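Local coordinates for protein first ORF in transposon ISC1904 (Sulfolobus solfataricus, PDB 3ILX) that probably binds DNA and takes part in strand exchange during transposition, the present chain being its resolvase-type domain, the C-terminal part of the protein, at residues F52-L55 / L56-L60; E105-L108 / V109-A113. All coordinates share one frame; numbering follows the deposited sequence.

Contact 1. Residues F52-L55 / L56-L60; sequences FLKL and LRMIL
Arg57 sends CG anti to its own carbonyl carbon (chi1 -70°) and stays extended to NE, a course that carries its guanidinium back over Leu53, one turn earlier. The CB of Leu53 sits over the centre of one guanidinium face, 4.0 Å above the plane, and the two side chains cross obliquely. One residue further along, Lys54 and Met58, a selenomethionine, run side by side in the same direction; the lysine chain is extended as far as CE, which lies 4.0 Å from Met58 SE, and the bend at chi4 (70°) turns NZ, leaving it 4.1 Å from SE. Facing the sheet, Leu55 CD1 meets Ile59 CD1 at 4.1 Å, whereas Phe52 CE2 and Leu56 CD2, towards the second subunit, approach more loosely, at 4.4 Å. Beneath run regular i to i+4 bonds, among them Leu56 N to Phe52 O at 2.8 Å. Leu55 packs on strands 4-11 and 64-69, Ile59 on 64-69 and helix 80-89, while Lys54 and Arg57 are exposed: the helix is amphipathic. The guanidinium, salt-bridged to Glu85 of the second subunit, is probably steadied by its apolar bed on Leu53, and the same helix thus serves both core and subunit interface.

Contact 2. Residues E105-L108 / V109-A113; sequences EEEL and VEDLA
Glu105 to Ala113 form the opening turns of helix 105-125, and each residue of 105-108 accepts a backbone bond from the residue four places on. Val109 N reaches Glu105 O at 3.1 Å with an N-H...O angle of 158°, and Glu110 N comes to Glu106 O at 3.0 Å. Outside this backbone Glu105 and Val109 lie alongside one another, CG to CG2 4.2 Å, on the side where the second subunit packs; there Glu105 OE2 is hydrogen-bonded to Ser128 of the second subunit. A different side carries Glu107 and Asp111, both buried and pointing the same way, with carboxylate planes at 90° to each other. Their facing oxygens, Glu107 OE2 and Asp111 OD2, stay 4.3 Å apart, and one water joins them, donating to Glu107 OE2 at 2.6 Å and to Asp111 OD2 at 2.5 Å. Arg10 and Arg74 form salt bridges with Glu107, Arg77 with OD2 of Asp111, and the Ser43 hydroxyl is hydrogen-bonded to Asp111 OD1. An alanine in place of Asp111 is likely to cost Arg77 its salt-bridge mate, leave the hydroxyl of Ser43 without this acceptor and set the water free to shift. Two acidic groups brought this close in a buried setting would be unfavourable by themselves; the arginines and the shared water probably pay for it. The network probably ties the start of the helix to Arg10 on strand 4-11, Arg74 of helix 72-75 and Arg77 just after it, consistent with the arginine-lined active sites of serine recombinases.

Followed from the N terminus, the chain lays down strands 4-11 and 36-41 before it reaches contact 1 in helix 50-60, which belongs to the crossover leading on to strand 64-69. Helix 80-89 leads to strand 93-96, which completes the parallel sheet, and contact 2 begins helix 105-125, beyond the last strand. Each contact is local to one helix, so neither closes a long loop; they stand in series, without nesting or crossing. The centres of contact 1 and contact 2 are about 25 Å apart, on opposite sides of the chain's centre. Their nearest atoms are about 12 Å apart. Contact 1 belongs to the layer against the sheet, contact 2 to the long helix leaving it, and both meet the second subunit.

Contact 1. Residues F52-L55 / L56-L60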
loop_
_atom_site.group_PDB
_atom_site.type_symbol
_atom_site.label_atom_id
_atom_site.label_comp_id
_atom_site.label_asym_id
_atom_site.label_seq_id
_atom_site.Cartn_x
_atom_site.Cartn_y
_atom_site.Cartn_z
ATOM N N PHE A 52 14.482 0.774 -1.653
ATOM C CA PHE A 52 13.298 1.503 -1.164
ATOM C C PHE A 52 13.338 1.661 0.349
ATOM O O PHE A 52 12.978 2.722 0.867
ATOM C CB PHE A 52 12.027 0.763 -1.577
ATOM C CG PHE A 52 10.759 1.251 -0.902
ATOM C CD1 PHE A 52 10.064 2.354 -1.401
ATOM C CD2 PHE A 52 10.206 0.534 0.165
ATOM C CE1 PHE A 52 8.886 2.780 -0.775
ATOM C CE2 PHE A 52 9.025 0.928 0.747
ATOM C CZ PHE A 52 8.354 2.072 0.251
ATOM N N LEU A 53 13.767 0.597 1.036
ATOM C CA LEU A 53 13.924 0.608 2.489
ATOM C C LEU A 53 15.025 1.572 2.967
ATOM O O LEU A 53 14.809 2.313 3.934
ATOM C CB LEU A 53 14.168 -0.803 3.026
ATOM C CG LEU A 53 12.983 -1.751 2.922
ATOM C CD1 LEU A 53 13.386 -3.160 3.403
ATOM C CD2 LEU A 53 11.800 -1.196 3.743
ATOM N N LYS A 54 16.173 1.583 2.276
ATOM C CA LYS A 54 17.226 2.579 2.552
ATOM C C LYS A 54 16.631 3.991 2.424
ATOM O O LYS A 54 16.752 4.833 3.331
ATOM C CB LYS A 54 18.413 2.399 1.610
ATOM C CG LYS A 54 19.503 3.471 1.749
ATOM C CD LYS A 54 20.568 3.282 0.670
ATOM C CE LYS A 54 21.472 4.519 0.512
ATOM N NZ LYS A 54 22.333 4.654 1.715
ATOM N N LEU A 55 15.947 4.221 1.314
ATOM C CA LEU A 55 15.319 5.501 1.049
ATOM C C LEU A 55 14.318 5.922 2.136
ATOM O O LEU A 55 14.382 7.044 2.620
ATOM C CB LEU A 55 14.638 5.489 -0.328
ATOM C CG LEU A 55 13.895 6.752 -0.785
ATOM C CD1 LEU A 55 14.746 8.041 -0.669
ATOM C CD2 LEU A 55 13.386 6.562 -2.248
ATOM N N LEU A 56 13.366 5.041 2.457
ATOM C CA LEU A 56 12.346 5.320 3.473
ATOM C C LEU A 56 12.979 5.663 4.833
ATOM O O LEU A 56 12.525 6.581 5.533
ATOM C CB LEU A 56 11.414 4.104 3.634
ATOM C CG LEU A 56 10.369 4.103 4.747
ATOM C CD1 LEU A 56 9.485 5.307 4.559
ATOM C CD2 LEU A 56 9.523 2.819 4.681
ATOM N N ARG A 57 13.998 4.900 5.223
ATOM C CA ARG A 57 14.694 5.156 6.472
ATOM C C ARG A 57 15.438 6.484 6.429
ATOM O O ARG A 57 15.460 7.208 7.416
ATOM C CB ARG A 57 15.635 4.000 6.821
ATOM C CG ARG A 57 14.853 2.766 7.206
ATOM C CD ARG A 57 15.662 1.484 7.101
ATOM N NE ARG A 57 14.757 0.355 7.318
ATOM C CZ ARG A 57 15.036 -0.916 7.054
ATOM N NH1 ARG A 57 16.207 -1.255 6.527
ATOM N NH2 ARG A 57 14.135 -1.851 7.316
HETATM N N MSE A 58 16.019 6.820 5.281
HETATM C CA MSE A 58 16.696 8.101 5.176
HETATM C C MSE A 58 15.718 9.272 5.332
HETATM O O MSE A 58 16.044 10.253 5.983
HETATM C CB MSE A 58 17.446 8.223 3.850
HETATM C CG MSE A 58 18.725 7.419 3.800
HETATM SE SE MSE A 58 19.494 7.662 2.022
HETATM C CE MSE A 58 20.389 9.379 2.345
ATOM N N ILE A 59 14.551 9.173 4.695
ATOM C CA ILE A 59 13.533 10.232 4.795
ATOM C C ILE A 59 13.134 10.405 6.256
ATOM O O ILE A 59 13.121 11.519 6.784
ATOM C CB ILE A 59 12.281 9.904 3.949
ATOM C CG1 ILE A 59 12.622 9.917 2.460
ATOM C CG2 ILE A 59 11.117 10.893 4.242
ATOM C CD1 ILE A 59 11.569 9.229 1.559
ATOM N N LEU A 60 12.823 9.279 6.897
ATOM C CA LEU A 60 12.409 9.222 8.291
ATOM C C LEU A 60 13.485 9.723 9.251
ATOM O O LEU A 60 13.158 10.211 10.344
ATOM C CB LEU A 60 12.008 7.793 8.667
ATOM C CG LEU A 60 10.668 7.272 8.133
ATOM C CD1 LEU A 60 10.574 5.723 8.251
ATOM C CD2 LEU A 60 9.494 7.965 8.834
#

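Contact 2. Residues E105-L108 / V109-A113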
loop_
_atom_site.group_PDB
_atom_site.type_symbol
_atom_site.label_atom_id
_atom_site.label_comp_id
_atom_site.label_asym_id
_atom_site.label_seq_id
_atom_site.Cartn_x
_atom_site.Cartn_y
_atom_site.Cartn_z
ATOM N N GLU A 105 3.096 -3.422 -19.641
ATOM C CA GLU A 105 1.985 -4.333 -19.515
ATOM C C GLU A 105 2.367 -5.518 -18.643
ATOM O O GLU A 105 1.614 -5.888 -17.744
ATOM C CB GLU A 105 1.534 -4.816 -20.894
ATOM C CG GLU A 105 0.510 -5.946 -20.809
ATOM C CD GLU A 105 -0.215 -6.182 -22.107
ATOM O OE1 GLU A 105 -0.014 -5.407 -23.060
ATOM O OE2 GLU A 105 -1.009 -7.133 -22.167
ATOM N N GLU A 106 3.524 -6.103 -18.922
ATOM C CA GLU A 106 4.021 -7.274 -18.191
ATOM C C GLU A 106 4.083 -7.013 -16.687
ATOM O O GLU A 106 3.851 -7.923 -15.897
ATOM C CB GLU A 106 5.418 -7.665 -18.711
ATOM C CG GLU A 106 6.053 -8.879 -18.019
ATOM C CD GLU A 106 7.548 -9.069 -18.341
ATOM O OE1 GLU A 106 8.040 -8.550 -19.375
ATOM O OE2 GLU A 106 8.236 -9.747 -17.543
ATOM N N GLU A 107 4.413 -5.777 -16.310
ATOM C CA GLU A 107 4.605 -5.433 -14.907
ATOM C C GLU A 107 3.234 -5.438 -14.211
ATOM O O GLU A 107 3.070 -6.036 -13.134
ATOM C CB GLU A 107 5.330 -4.083 -14.725
ATOM C CG GLU A 107 5.348 -3.638 -13.231
ATOM C CD GLU A 107 6.159 -2.369 -12.939
ATOM O OE1 GLU A 107 6.791 -1.826 -13.863
ATOM O OE2 GLU A 107 6.159 -1.917 -11.762
ATOM N N LEU A 108 2.247 -4.823 -14.850
ATOM C CA LEU A 108 0.915 -4.771 -14.265
ATOM C C LEU A 108 0.290 -6.154 -14.096
ATOM O O LEU A 108 -0.389 -6.389 -13.086
ATOM C CB LEU A 108 -0.019 -3.955 -15.107
ATOM C CG LEU A 108 0.184 -2.455 -15.224
ATOM C CD1 LEU A 108 -0.601 -1.985 -16.419
ATOM C CD2 LEU A 108 -0.286 -1.751 -13.939
ATOM N N VAL A 109 0.507 -7.026 -15.090
ATOM C CA VAL A 109 -0.068 -8.368 -15.107
ATOM C C VAL A 109 0.584 -9.192 -14.004
ATOM O O VAL A 109 -0.071 -9.968 -13.294
ATOM C CB VAL A 109 0.127 -9.032 -16.504
ATOM C CG1 VAL A 109 -0.172 -10.512 -16.494
ATOM C CG2 VAL A 109 -0.739 -8.315 -17.588
ATOM N N GLU A 110 1.890 -9.019 -13.873
ATOM C CA GLU A 110 2.658 -9.683 -12.850
ATOM C C GLU A 110 2.210 -9.242 -11.460
ATOM O O GLU A 110 2.079 -10.074 -10.552
ATOM C CB GLU A 110 4.124 -9.364 -13.047
ATOM C CG GLU A 110 5.025 -9.982 -12.038
ATOM C CD GLU A 110 6.435 -9.407 -12.107
ATOM O OE1 GLU A 110 6.866 -8.921 -13.189
ATOM O OE2 GLU A 110 7.105 -9.423 -11.062
ATOM N N ASP A 111 1.996 -7.939 -11.282
ATOM C CA ASP A 111 1.532 -7.412 -9.986
ATOM C C ASP A 111 0.114 -7.909 -9.656
ATOM O O ASP A 111 -0.170 -8.351 -8.524
ATOM C CB ASP A 111 1.577 -5.879 -9.985
ATOM C CG ASP A 111 2.974 -5.322 -9.698
ATOM O OD1 ASP A 111 3.941 -6.103 -9.416
ATOM O OD2 ASP A 111 3.094 -4.068 -9.728
ATOM N N LEU A 112 -0.769 -7.878 -10.648
ATOM C CA LEU A 112 -2.105 -8.442 -10.448
ATOM C C LEU A 112 -2.060 -9.944 -10.081
ATOM O O LEU A 112 -2.757 -10.373 -9.165
ATOM C CB LEU A 112 -3.015 -8.179 -11.637
ATOM C CG LEU A 112 -4.510 -8.432 -11.390
ATOM C CD1 LEU A 112 -5.035 -7.805 -10.083
ATOM C CD2 LEU A 112 -5.264 -7.866 -12.582
ATOM N N ALA A 113 -1.220 -10.712 -10.758
ATOM C CA ALA A 113 -1.076 -12.143 -10.437
ATOM C C ALA A 113 -0.596 -12.360 -8.986
ATOM O O ALA A 113 -1.056 -13.277 -8.276
ATOM C CB ALA A 113 -0.100 -12.816 -11.433
HETATM O O HOH W 1 5.283 -2.852 -9.495
#